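Local coordinates for protein SusD homolog (Bacteroides thetaiotaomicron VPI-5482, PDB 3FDH) that probably binds glycans at the bacterial cell surface, as a SusD/RagB-family protein thought to pass them to a partner outer-membrane transporter, at residues 36-41 with 328-333; 45-50 with 63-68; 268-273 with 447-452; 304-309 with 315-320; 415-420 with 438-443. All blocks are in the same frame, centred on the assembly; numbering follows the deposited sequence. Where two conformers were deposited one is given.

Overall arrangement
The five contacts belong to one largely helical chain whose family is grouped with the TPR repeats. The centre of contact 1 lies about 6 Å from that of the chain, those of contacts 3 and 4 about 19 and 22 Å. Helix 40-48 runs from contact 1 into contact 2; their centres are about 18 Å apart. Along the chain, contacts 2 and 4 are nested inside the loop closed by contact 1, contact 5 inside that of contact 3, and contacts 1 and 3 interleave. Contacts 2, 3 and 4 touch one another, and F438 of contact 5 packs on I49 and L451. Sequence-distant loops are thus tied to the helices in one continuous body.

Contact 1: residues 36-41 with 328-333; sequences NASGDI and APTLLM
A37 and S38, where helix 21-37 gives way to helix 40-48, pack against T330, in the short strand 330-331, and L332, at the corner just after it, where a classic beta bulge forms: L332 and M333 both face A238 on the neighbouring strand 238-240. The contact is small and wholly buried, and it is made by small aliphatic groups and one bridging water. The CB of A37 points toward segment 328-333 and meets the CD2 branch of L332 at 3.7 Å. L332 itself does not start out toward the helix; chi2 (-176°) sends CD1 on, anti to CA, and leaves CD2 as the branch turned to A37 CB. Helix 106-127 adds to the same packing, with Y118 beside A37 and M115 beside L332.

One step on, S38 and T330 pair in two ways. The two branches of T330 divide the work: CG2 is anti to the backbone N and lies 3.7 Å from S38 CB, while OG1, anti to the carbonyl carbon (chi1 -67°), is directed to a water. S38 has already left the helix, and G39 behind it occupies the N-cap position of helix 40-48. The hydroxyl of T330 has a second partner in Y243 OH, which ties the junction to the loop following strand 238-240. The bridging water lies 2.7 Å from S38 OG and equally 2.7 Å from T330 OG1.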
# COMPACT_ATOMS: atom_id res chain seq x y z
N ASN A 36 -7.48 -6.62 -2.89
CA ASN A 36 -6.17 -6.78 -3.45
C ASN A 36 -5.09 -5.92 -2.86
O ASN A 36 -4.11 -6.44 -2.34
CB ASN A 36 -6.23 -6.59 -4.96
CG ASN A 36 -7.18 -7.58 -5.61
OD1 ASN A 36 -7.73 -8.47 -4.93
ND2 ASN A 36 -7.39 -7.44 -6.91
N ALA A 37 -5.25 -4.61 -3.02
CA ALA A 37 -4.31 -3.62 -2.43
C ALA A 37 -4.42 -3.50 -0.89
O ALA A 37 -3.40 -3.44 -0.18
CB ALA A 37 -4.54 -2.21 -3.03
N SER A 38 -5.62 -3.53 -0.35
CA SER A 38 -5.74 -3.21 1.06
C SER A 38 -6.38 -4.29 1.91
O SER A 38 -6.83 -4.02 3.01
CB SER A 38 -6.48 -1.90 1.21
OG SER A 38 -6.52 -1.48 2.57
N GLY A 39 -6.38 -5.49 1.36
CA GLY A 39 -6.82 -6.73 2.01
C GLY A 39 -5.69 -7.39 2.78
O GLY A 39 -4.85 -6.72 3.36
N ASP A 40 -5.60 -8.70 2.67
CA ASP A 40 -4.57 -9.45 3.42
C ASP A 40 -3.16 -9.02 3.08
O ASP A 40 -2.33 -9.03 3.93
CB ASP A 40 -4.64 -10.95 3.16
CG ASP A 40 -5.93 -11.62 3.64
OD1 ASP A 40 -6.62 -11.06 4.49
OD2 ASP A 40 -6.23 -12.73 3.13
N ILE A 41 -2.90 -8.63 1.84
CA ILE A 41 -1.53 -8.21 1.47
C ILE A 41 -1.10 -7.08 2.40
O ILE A 41 0.00 -7.08 2.95
CB ILE A 41 -1.45 -7.72 0.01
CG1 ILE A 41 -1.71 -8.88 -0.96
CG2 ILE A 41 -0.05 -7.16 -0.30
CD1 ILE A 41 -0.82 -10.03 -0.77
N ALA A 328 -12.80 5.38 6.28
CA ALA A 328 -11.65 6.01 5.64
C ALA A 328 -11.49 5.44 4.23
O ALA A 328 -11.63 4.22 4.03
CB ALA A 328 -10.36 5.78 6.47
N PRO A 329 -11.10 6.28 3.25
CA PRO A 329 -10.91 5.69 1.92
C PRO A 329 -9.71 4.80 1.79
O PRO A 329 -8.75 4.92 2.53
CB PRO A 329 -10.68 6.90 1.00
CG PRO A 329 -10.31 8.07 1.94
CD PRO A 329 -10.95 7.75 3.26
N THR A 330 -9.79 3.92 0.82
CA THR A 330 -8.67 3.10 0.44
C THR A 330 -7.94 3.88 -0.64
O THR A 330 -8.49 4.21 -1.68
CB THR A 330 -9.06 1.71 -0.10
OG1 THR A 330 -9.65 0.94 0.95
CG2 THR A 330 -7.84 1.00 -0.64
N LEU A 331 -6.68 4.18 -0.34
CA LEU A 331 -5.83 4.95 -1.26
C LEU A 331 -5.00 3.99 -2.15
O LEU A 331 -4.03 3.34 -1.70
CB LEU A 331 -4.97 5.96 -0.47
CG LEU A 331 -5.74 6.96 0.39
CD1 LEU A 331 -4.77 7.94 1.09
CD2 LEU A 331 -6.78 7.64 -0.43
N LEU A 332 -5.42 3.86 -3.41
CA LEU A 332 -4.70 3.06 -4.41
C LEU A 332 -3.38 3.75 -4.67
O LEU A 332 -2.37 3.11 -4.94
CB LEU A 332 -5.48 2.81 -5.68
CG LEU A 332 -6.67 1.85 -5.55
CD1 LEU A 332 -7.33 1.59 -6.93
CD2 LEU A 332 -6.25 0.52 -4.94
N MSE A 333 -3.41 5.08 -4.58
CA MSE A 333 -2.17 5.84 -4.62
C MSE A 333 -2.45 7.23 -4.16
O MSE A 333 -3.32 7.92 -4.72
CB MSE A 333 -1.49 5.80 -6.00
CG MSE A 333 -0.01 6.28 -5.91
SE MSE A 333 0.84 6.63 -7.62
CE MSE A 333 2.36 7.60 -6.90
O HOH W 1 -7.91 0.79 2.96

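Contact 2: residues 45-50 with 63-68; sequences ASSYIE and EVRENE
R65, Y48 and S47 carry most of this buried contact, in which the end of helix 40-48 meets the residues that close helix 57-63. R65 is the first residue beyond that helix, and its positive phi belongs to a Schellman motif. Its chain bends at chi2 (-63°) and brings the guanidinium back to the end of helix 40-48. There the ring of Y48 presents an edge to one guanidinium face: Y48 CD1 stands 3.7 Å from R65 NH1, with the two planes 79° apart, so this is no parallel stack. R65 NH1 is also hydrogen-bonded to A62, the residue just before the segment, which helps to fix the guanidinium's rotation.

S47 lies alongside. Its OG, anti to the backbone N, donates a 2.7 Å hydrogen bond to E63 OE1, arriving from well above the carboxylate plane. The same oxygen accepts from G54 N, and OE2 from G308 N. Water 2 joins the groups further, at 2.9 Å from S47 O and 2.8 Å from E63 OE2, while accepting from R65 NH1 at 3.1 Å. Water 3 lies at the guanidinium edge, within 2.6 Å of Y48 O. With an alanine in place of E63, S47 OG would probably lose its acceptor, and the amides of G54 and G308 would be left without theirs.

A carboxylate that takes bonds at both oxygens, close to an arginine it meets only through water, implies that charge here is spread over a buried polar network, probably favouring the ionised form of E63.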
# COMPACT_ATOMS: atom_id res chain seq x y z
N ALA A 45 1.59 -7.01 5.54
CA ALA A 45 2.61 -5.98 5.39
C ALA A 45 2.71 -5.11 6.63
O ALA A 45 3.80 -4.73 7.09
CB ALA A 45 2.33 -5.12 4.14
N SER A 46 1.56 -4.79 7.19
CA SER A 46 1.49 -3.95 8.39
C SER A 46 2.34 -4.50 9.50
O SER A 46 3.05 -3.78 10.21
CB SER A 46 0.06 -3.79 8.89
OG SER A 46 -0.78 -3.16 7.97
N SER A 47 2.30 -5.82 9.62
CA SER A 47 3.09 -6.52 10.61
C SER A 47 4.57 -6.57 10.17
O SER A 47 5.47 -6.25 10.90
CB SER A 47 2.61 -7.97 10.79
OG SER A 47 3.55 -8.73 11.52
N TYR A 48 4.81 -6.94 8.93
CA TYR A 48 6.19 -7.12 8.50
C TYR A 48 7.06 -5.87 8.66
O TYR A 48 8.22 -5.98 9.08
CB TYR A 48 6.28 -7.69 7.09
CG TYR A 48 5.60 -9.00 6.86
CD1 TYR A 48 5.42 -9.91 7.89
CD2 TYR A 48 5.25 -9.40 5.58
CE1 TYR A 48 4.86 -11.14 7.64
CE2 TYR A 48 4.68 -10.62 5.33
CZ TYR A 48 4.51 -11.51 6.37
OH TYR A 48 3.97 -12.77 6.14
N ILE A 49 6.51 -4.69 8.36
CA ILE A 49 7.25 -3.42 8.46
C ILE A 49 6.85 -2.58 9.67
O ILE A 49 7.10 -1.39 9.78
CB ILE A 49 7.35 -2.62 7.14
CG1 ILE A 49 6.02 -2.48 6.43
CG2 ILE A 49 8.33 -3.39 6.22
CD1 ILE A 49 5.00 -1.70 7.15
N GLU A 50 6.18 -3.29 10.57
CA GLU A 50 5.95 -2.82 11.93
C GLU A 50 5.13 -1.57 12.14
O GLU A 50 5.34 -0.81 13.09
CB GLU A 50 7.28 -2.77 12.69
CG GLU A 50 7.99 -4.15 12.77
CD GLU A 50 9.25 -4.17 13.59
OE1 GLU A 50 9.60 -3.17 14.24
OE2 GLU A 50 9.94 -5.21 13.55
N GLU A 63 3.52 -12.57 12.97
CA GLU A 63 4.34 -11.70 13.79
C GLU A 63 5.58 -12.38 14.38
O GLU A 63 6.67 -11.80 14.43
CB GLU A 63 3.46 -11.12 14.91
CG GLU A 63 4.15 -10.02 15.76
CD GLU A 63 4.46 -8.74 14.98
OE1 GLU A 63 3.61 -8.29 14.17
OE2 GLU A 63 5.54 -8.15 15.25
N VAL A 64 5.40 -13.61 14.84
CA VAL A 64 6.47 -14.34 15.52
C VAL A 64 7.21 -15.20 14.54
O VAL A 64 8.09 -15.94 14.85
CB VAL A 64 5.98 -15.14 16.74
CG1 VAL A 64 5.44 -14.17 17.82
CG2 VAL A 64 4.96 -16.29 16.34
N ARG A 65 6.77 -15.08 13.31
CA ARG A 65 7.37 -15.80 12.17
C ARG A 65 7.37 -17.28 12.33
O ARG A 65 8.38 -17.93 12.06
CB ARG A 65 8.80 -15.34 11.92
CG ARG A 65 8.97 -13.87 11.74
CD ARG A 65 8.27 -13.30 10.53
NE ARG A 65 8.79 -11.96 10.37
CZ ARG A 65 8.19 -10.84 10.72
NH1 ARG A 65 6.92 -10.82 11.13
NH2 ARG A 65 8.84 -9.71 10.59
N GLU A 66 6.24 -17.83 12.77
CA GLU A 66 6.12 -19.28 12.89
C GLU A 66 5.22 -19.86 11.79
O GLU A 66 3.99 -19.83 11.89
CB GLU A 66 5.70 -19.67 14.32
CG GLU A 66 6.69 -19.06 15.36
CD GLU A 66 6.32 -19.22 16.86
OE1 GLU A 66 5.26 -19.80 17.19
OE2 GLU A 66 7.12 -18.73 17.70
N ASN A 67 5.85 -20.38 10.74
CA ASN A 67 5.16 -21.03 9.61
C ASN A 67 4.37 -20.12 8.69
O ASN A 67 4.45 -20.21 7.46
CB ASN A 67 4.18 -22.03 10.16
CG ASN A 67 4.88 -23.17 10.89
OD1 ASN A 67 5.95 -23.58 10.50
ND2 ASN A 67 4.27 -23.65 11.97
N GLU A 68 3.58 -19.28 9.32
CA GLU A 68 2.63 -18.44 8.60
C GLU A 68 3.20 -17.64 7.41
O GLU A 68 2.60 -17.57 6.34
CB GLU A 68 1.94 -17.47 9.58
CG GLU A 68 0.77 -16.66 9.02
CD GLU A 68 -0.48 -17.46 8.78
OE1 GLU A 68 -0.55 -18.64 9.19
OE2 GLU A 68 -1.44 -16.89 8.20
O HOH W 2 6.69 -8.17 12.65
O HOH W 3 9.54 -6.76 11.23

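Contact 3: residues 268-273 with 447-452; sequences GTKLLA and NFITLT
The flat group that K270 meets is the peptide unit joining T450 to L451, and the lysine comes to its carbonyl oxygen and not over a face. K270 NZ donates to T450 O, with an angle of about 149° at that oxygen. The modelled separation of NZ and O, 2.5 Å, is very short for such a bond, so its exact length is doubtful. T450 CB is the closest part of that side chain, 4.1 Å from K270 NZ.

The lysine gets there by being nearly straight. From helix 265-274 its carbons run out fully extended as far as CE, and a single bend at the last torsion (chi4 66°) turns the ammonium onto the carbonyl. CE follows closely behind, 3.4 Å from T450 O, and has I449 CG2 at 4.4 Å as a looser apolar neighbour. Y421 of helix 412-423 touches both K270 and I449.

Were an alanine to stand at K270, the T450 carbonyl would probably lose this donor, and a gap would open between helix and loop where the aliphatic chain now lies. Farther along the loop, L451 packs on F438 of helix 431-443. The whole is a lysine at a helix surface reaching a loop carbonyl, a side-chain-to-backbone bond that joins helix 265-274 to the irregular loop between helices 431-443 and 456-459 of this mostly helical SusD-family fold.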
# COMPACT_ATOMS: atom_id res chain seq x y z
N GLY A 268 6.01 3.55 17.76
CA GLY A 268 5.85 4.54 18.85
C GLY A 268 7.19 5.18 19.19
O GLY A 268 7.30 6.39 19.42
N THR A 269 8.23 4.36 19.19
CA THR A 269 9.58 4.87 19.48
C THR A 269 9.96 5.97 18.49
O THR A 269 10.51 6.99 18.86
CB THR A 269 10.61 3.73 19.38
OG1 THR A 269 10.27 2.70 20.32
CG2 THR A 269 12.04 4.24 19.70
N LYS A 270 9.68 5.73 17.22
CA LYS A 270 10.00 6.71 16.15
C LYS A 270 9.19 7.97 16.35
O LYS A 270 9.69 9.10 16.36
CB LYS A 270 9.69 6.14 14.78
CG LYS A 270 10.57 4.96 14.34
CD LYS A 270 10.17 4.42 12.99
CE LYS A 270 11.08 3.24 12.51
NZ LYS A 270 11.00 1.98 13.30
N LEU A 271 7.89 7.79 16.48
CA LEU A 271 6.99 8.94 16.66
C LEU A 271 7.40 9.82 17.85
O LEU A 271 7.36 11.08 17.80
CB LEU A 271 5.51 8.49 16.80
CG LEU A 271 4.90 7.76 15.60
CD1 LEU A 271 3.50 7.10 15.93
CD2 LEU A 271 4.80 8.73 14.42
N LEU A 272 7.80 9.16 18.92
CA LEU A 272 8.19 9.83 20.16
C LEU A 272 9.49 10.55 19.97
O LEU A 272 9.70 11.63 20.47
CB LEU A 272 8.31 8.84 21.35
CG LEU A 272 7.01 8.26 21.94
CD1 LEU A 272 7.31 7.03 22.83
CD2 LEU A 272 6.27 9.37 22.70
N ALA A 273 10.37 9.95 19.19
CA ALA A 273 11.70 10.51 18.99
C ALA A 273 11.57 11.83 18.24
O ALA A 273 12.31 12.75 18.46
CB ALA A 273 12.59 9.56 18.25
N ASN A 447 19.63 1.27 5.03
CA ASN A 447 19.06 0.89 6.32
C ASN A 447 18.50 2.15 6.99
O ASN A 447 19.09 2.62 7.96
CB ASN A 447 20.16 0.33 7.28
CG ASN A 447 20.99 -0.85 6.69
OD1 ASN A 447 21.33 -0.90 5.50
ND2 ASN A 447 21.36 -1.77 7.57
N PHE A 448 17.41 2.69 6.47
CA PHE A 448 16.89 3.95 6.99
C PHE A 448 15.76 3.72 7.98
O PHE A 448 15.60 4.46 8.96
CB PHE A 448 16.40 4.88 5.87
CG PHE A 448 17.46 5.25 4.83
CD1 PHE A 448 18.78 5.46 5.20
CD2 PHE A 448 17.10 5.43 3.48
CE1 PHE A 448 19.75 5.81 4.23
CE2 PHE A 448 18.04 5.79 2.54
CZ PHE A 448 19.37 5.96 2.91
N ILE A 449 15.02 2.66 7.72
CA ILE A 449 13.84 2.30 8.52
C ILE A 449 14.22 1.17 9.45
O ILE A 449 14.52 0.08 9.03
CB ILE A 449 12.62 1.85 7.65
CG1 ILE A 449 12.26 2.89 6.59
CG2 ILE A 449 11.40 1.46 8.54
CD1 ILE A 449 12.06 4.23 7.12
N THR A 450 14.22 1.45 10.74
CA THR A 450 14.56 0.43 11.74
C THR A 450 13.38 -0.45 12.11
O THR A 450 12.30 0.03 12.44
CB THR A 450 15.04 1.09 13.05
OG1 THR A 450 16.22 1.86 12.78
CG2 THR A 450 15.39 0.04 14.11
N LEU A 451 13.62 -1.74 12.07
CA LEU A 451 12.65 -2.76 12.51
C LEU A 451 13.23 -3.46 13.70
O LEU A 451 14.41 -3.73 13.73
CB LEU A 451 12.37 -3.78 11.40
CG LEU A 451 11.79 -3.13 10.13
CD1 LEU A 451 11.48 -4.27 9.15
CD2 LEU A 451 10.58 -2.31 10.47
N THR A 452 12.41 -3.77 14.69
CA THR A 452 12.92 -4.38 15.93
C THR A 452 12.57 -5.86 16.15
O THR A 452 13.07 -6.48 17.07
CB THR A 452 12.51 -3.54 17.15
OG1 THR A 452 11.10 -3.59 17.36
CG2 THR A 452 12.93 -2.10 16.92

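Contact 4: residues 304-309 with 315-320; sequences PAPNGS and SKYGIS
Y317 makes nearly the whole contact with P304, A305 and P306, and most of it is apolar. The methyl of A305 sits over one face of the tyrosine ring in a CH-pi contact: A305 CB is 3.9 Å from the ring centroid of Y317 and 19° off the ring normal, displaced a little toward the rim. Its nearest ring atom is Y317 CG, at 3.7 Å. The opposite face is covered by the next residue back along the chain, K316, whose CD lies 3.5 Å above the plane, so that the ring is held between a methyl and an aliphatic lysine chain. P306 crosses the tyrosine at about a right angle, and its CD comes to 3.8 Å from Y317 CE1. P304 O lies 3.4 Å from Y317 CD1, a close van der Waals approach of a carbonyl to a ring carbon.

Where the two chain segments run closest, P304 lies beside G318, and strand 319-320 follows directly; this strand pairs with 283-284 in a small antiparallel sheet. P306 opens a type II beta turn that ends at S309, closed by the bond from S309 N to P306 O at 3.1 Å. G308 takes the positive phi (78°) that such a turn requires at its third position.

Among the polar contacts, the hydroxyl of Y317 is bonded to D311 N, within the loop that joins the two segments. Backbone bonds to A263 from both A305 and G318 tie the segments to strand 261-263.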
# COMPACT_ATOMS: atom_id res chain seq x y z
N PRO A 304 1.38 -0.97 24.61
CA PRO A 304 1.75 -1.35 23.24
C PRO A 304 2.30 -2.75 23.19
O PRO A 304 2.78 -3.31 24.19
CB PRO A 304 2.79 -0.29 22.86
CG PRO A 304 3.45 0.09 24.18
CD PRO A 304 2.34 -0.05 25.23
N ALA A 305 2.20 -3.32 22.00
CA ALA A 305 2.65 -4.68 21.74
C ALA A 305 4.13 -4.68 21.30
O ALA A 305 4.55 -3.85 20.47
CB ALA A 305 1.75 -5.35 20.68
N PRO A 306 4.92 -5.60 21.88
CA PRO A 306 6.31 -5.69 21.49
C PRO A 306 6.44 -6.38 20.14
O PRO A 306 5.95 -7.50 19.92
CB PRO A 306 6.94 -6.56 22.57
CG PRO A 306 5.83 -7.42 23.03
CD PRO A 306 4.60 -6.58 22.93
N ASN A 307 7.12 -5.70 19.23
CA ASN A 307 7.27 -6.23 17.88
C ASN A 307 7.97 -7.56 17.90
O ASN A 307 9.03 -7.71 18.50
CB ASN A 307 8.04 -5.27 16.99
CG ASN A 307 7.46 -3.89 17.01
OD1 ASN A 307 7.83 -3.08 17.88
ND2 ASN A 307 6.44 -3.64 16.15
N GLY A 308 7.35 -8.53 17.26
CA GLY A 308 7.92 -9.87 17.18
C GLY A 308 7.79 -10.77 18.39
O GLY A 308 8.22 -11.93 18.33
N SER A 309 7.22 -10.29 19.49
CA SER A 309 7.12 -11.09 20.71
C SER A 309 5.90 -10.81 21.62
O SER A 309 6.00 -10.93 22.83
CB SER A 309 8.42 -10.94 21.53
OG SER A 309 8.51 -9.64 22.11
N SER A 315 -7.28 -8.82 23.56
CA SER A 315 -7.69 -7.85 24.57
C SER A 315 -6.58 -7.15 25.35
O SER A 315 -6.78 -6.07 25.89
CB SER A 315 -8.63 -8.51 25.57
OG SER A 315 -8.05 -9.64 26.20
N LYS A 316 -5.40 -7.73 25.38
CA LYS A 316 -4.31 -7.17 26.20
C LYS A 316 -3.73 -5.81 25.79
O LYS A 316 -3.46 -4.91 26.60
CB LYS A 316 -3.18 -8.16 26.29
CG LYS A 316 -2.01 -7.70 27.14
CD LYS A 316 -0.89 -8.70 27.09
CE LYS A 316 0.32 -8.26 27.92
NZ LYS A 316 -0.02 -8.02 29.35
N TYR A 317 -3.47 -5.71 24.51
CA TYR A 317 -2.75 -4.55 23.95
C TYR A 317 -3.62 -3.47 23.36
O TYR A 317 -4.69 -3.70 22.79
CB TYR A 317 -1.76 -5.03 22.86
CG TYR A 317 -0.76 -6.05 23.35
CD1 TYR A 317 0.32 -5.66 24.16
CD2 TYR A 317 -0.90 -7.42 23.06
CE1 TYR A 317 1.22 -6.58 24.63
CE2 TYR A 317 0.01 -8.35 23.55
CZ TYR A 317 1.07 -7.92 24.33
OH TYR A 317 1.98 -8.83 24.84
N GLY A 318 -3.08 -2.28 23.49
CA GLY A 318 -3.63 -1.07 22.93
C GLY A 318 -3.55 -1.15 21.43
O GLY A 318 -3.02 -2.12 20.87
N ILE A 319 -4.03 -0.10 20.78
CA ILE A 319 -4.16 -0.12 19.34
C ILE A 319 -3.90 1.22 18.70
O ILE A 319 -3.87 2.22 19.36
CB ILE A 319 -5.62 -0.51 18.94
CG1 ILE A 319 -6.62 0.41 19.65
CG2 ILE A 319 -5.90 -2.03 19.21
CD1 ILE A 319 -8.08 0.34 19.22
N SER A 320 -3.68 1.19 17.38
CA SER A 320 -3.66 2.43 16.62
C SER A 320 -5.12 2.88 16.43
O SER A 320 -6.03 2.06 16.33
CB SER A 320 -2.97 2.29 15.26
OG SER A 320 -3.74 1.52 14.34

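Contact 5: residues 415-420 with 438-443; sequences ETMIQK and FRRMKG
R440 holds two carboxylates, with K420 close by: R440 NH1 forms a salt bridge with E344 OE2 and NH2 another with D437 OD1, while K420 NZ takes D437 OD2. The group sits between helices 412-423 and 431-443, an antiparallel pair in a family grouped with the TPR repeats; the short axes run at 154° and approach to 12.5 Å. At that spacing it is long side chains that bridge the two helices.

K420 NZ and R440 NH2 are 4.3 Å apart, the lysine lying at the guanidinium edge. D437 is shared by both cations and E344 adds a second carboxylate to R440; together they probably make this closeness tolerable in a buried place. R440 reaches the site with CG anti to the backbone N (chi1 171°) and a bend at chi3.

Next to this charged cluster lie two selenomethionines, M417 and M441, whose side chains run antiparallel, one alongside the other. M417 is folded at both chi2 and chi3, and this compact shape brings its methyl back toward the other helix: M417 CE is 3.7 Å from M441 CE and 3.9 Å from R440 NH2. The methyl therefore touches the apolar and the charged part of the contact at once. E344 of helix 335-348 also packs on M417, and F448 on M441. At the root of the M417 side chain, the selenium of M441 rests 3.8 Å from M417 CB.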
# COMPACT_ATOMS: atom_id res chain seq x y z
N GLU A 415 16.03 10.95 5.76
CA GLU A 415 14.90 11.65 6.39
C GLU A 415 13.63 11.57 5.54
O GLU A 415 12.53 11.35 6.04
CB GLU A 415 15.24 13.10 6.70
CG GLU A 415 14.11 13.82 7.39
CD GLU A 415 13.69 13.24 8.77
OE1 GLU A 415 14.43 12.48 9.43
OE2 GLU A 415 12.57 13.60 9.22
N THR A 416 13.82 11.73 4.25
CA THR A 416 12.74 11.61 3.29
C THR A 416 12.07 10.24 3.38
O THR A 416 10.86 10.14 3.42
CB THR A 416 13.20 11.92 1.83
OG1 THR A 416 13.63 13.29 1.75
CG2 THR A 416 12.05 11.62 0.76
N MSE A 417 12.84 9.18 3.49
CA MSE A 417 12.24 7.87 3.44
C MSE A 417 11.62 7.50 4.80
O MSE A 417 10.61 6.77 4.86
CB MSE A 417 13.27 6.86 3.01
CG MSE A 417 13.91 7.15 1.64
SE MSE A 417 12.57 7.31 0.27
CE MSE A 417 11.85 5.52 0.44
N ILE A 418 12.23 8.03 5.87
CA ILE A 418 11.64 7.88 7.24
C ILE A 418 10.25 8.54 7.25
O ILE A 418 9.27 7.98 7.75
CB ILE A 418 12.53 8.45 8.36
CG1 ILE A 418 13.78 7.57 8.52
CG2 ILE A 418 11.75 8.46 9.66
CD1 ILE A 418 14.90 8.12 9.48
N GLN A 419 10.18 9.72 6.67
CA GLN A 419 8.94 10.46 6.60
C GLN A 419 7.91 9.76 5.72
O GLN A 419 6.71 9.76 6.03
CB GLN A 419 9.16 11.95 6.19
CG GLN A 419 9.87 12.79 7.28
CD GLN A 419 9.13 12.78 8.64
OE1 GLN A 419 7.90 12.87 8.70
NE2 GLN A 419 9.89 12.70 9.73
N LYS A 420 8.36 9.11 4.65
CA LYS A 420 7.45 8.42 3.76
C LYS A 420 6.84 7.30 4.58
O LYS A 420 5.65 7.08 4.58
CB LYS A 420 8.19 7.87 2.52
CG LYS A 420 7.30 7.26 1.48
CD LYS A 420 8.04 6.79 0.25
CE LYS A 420 7.11 6.51 -0.93
NZ LYS A 420 7.82 5.62 -1.98
N PHE A 438 10.50 -0.79 1.48
CA PHE A 438 11.44 -1.29 2.50
C PHE A 438 12.37 -2.27 1.86
O PHE A 438 13.59 -2.25 2.05
CB PHE A 438 10.70 -2.00 3.68
CG PHE A 438 11.62 -2.37 4.80
CD1 PHE A 438 11.97 -1.46 5.77
CD2 PHE A 438 12.22 -3.59 4.83
CE1 PHE A 438 12.87 -1.79 6.74
CE2 PHE A 438 13.10 -3.92 5.80
CZ PHE A 438 13.44 -3.03 6.76
N ARG A 439 11.77 -3.13 1.08
CA ARG A 439 12.52 -4.16 0.40
C ARG A 439 13.40 -3.56 -0.72
O ARG A 439 14.48 -4.04 -1.02
CB ARG A 439 11.60 -5.24 -0.17
CG ARG A 439 10.93 -6.08 0.87
CD ARG A 439 10.09 -7.15 0.17
NE ARG A 439 8.97 -6.56 -0.54
CZ ARG A 439 8.30 -7.15 -1.52
NH1 ARG A 439 8.70 -8.31 -1.95
NH2 ARG A 439 7.31 -6.52 -2.09
N ARG A 440 12.93 -2.47 -1.30
CA ARG A 440 13.71 -1.83 -2.36
C ARG A 440 14.94 -1.26 -1.70
O ARG A 440 16.04 -1.39 -2.25
CB ARG A 440 12.90 -0.77 -3.10
CG ARG A 440 13.72 0.07 -4.05
CD ARG A 440 12.86 0.96 -4.91
NE ARG A 440 12.02 1.87 -4.16
CZ ARG A 440 12.41 3.10 -3.80
NH1 ARG A 440 13.63 3.54 -4.08
NH2 ARG A 440 11.58 3.85 -3.11
N MSE A 441 14.76 -0.61 -0.55
CA MSE A 441 15.91 -0.07 0.23
C MSE A 441 16.91 -1.16 0.58
O MSE A 441 18.12 -0.96 0.53
CB MSE A 441 15.48 0.61 1.49
CG MSE A 441 15.11 1.99 1.12
SE MSE A 441 14.43 3.25 2.47
CE MSE A 441 12.65 2.70 2.70
N LYS A 442 16.37 -2.32 0.96
CA LYS A 442 17.21 -3.47 1.23
C LYS A 442 18.10 -3.83 0.04
O LYS A 442 19.32 -4.04 0.19
CB LYS A 442 16.41 -4.71 1.60
CG LYS A 442 16.03 -4.76 3.01
CD LYS A 442 15.38 -6.10 3.44
CE LYS A 442 16.34 -7.25 3.52
NZ LYS A 442 17.40 -7.18 4.56
N GLY A 443 17.49 -3.90 -1.14
CA GLY A 443 18.22 -4.20 -2.36
C GLY A 443 19.28 -3.16 -2.68
O GLY A 443 20.31 -3.47 -3.25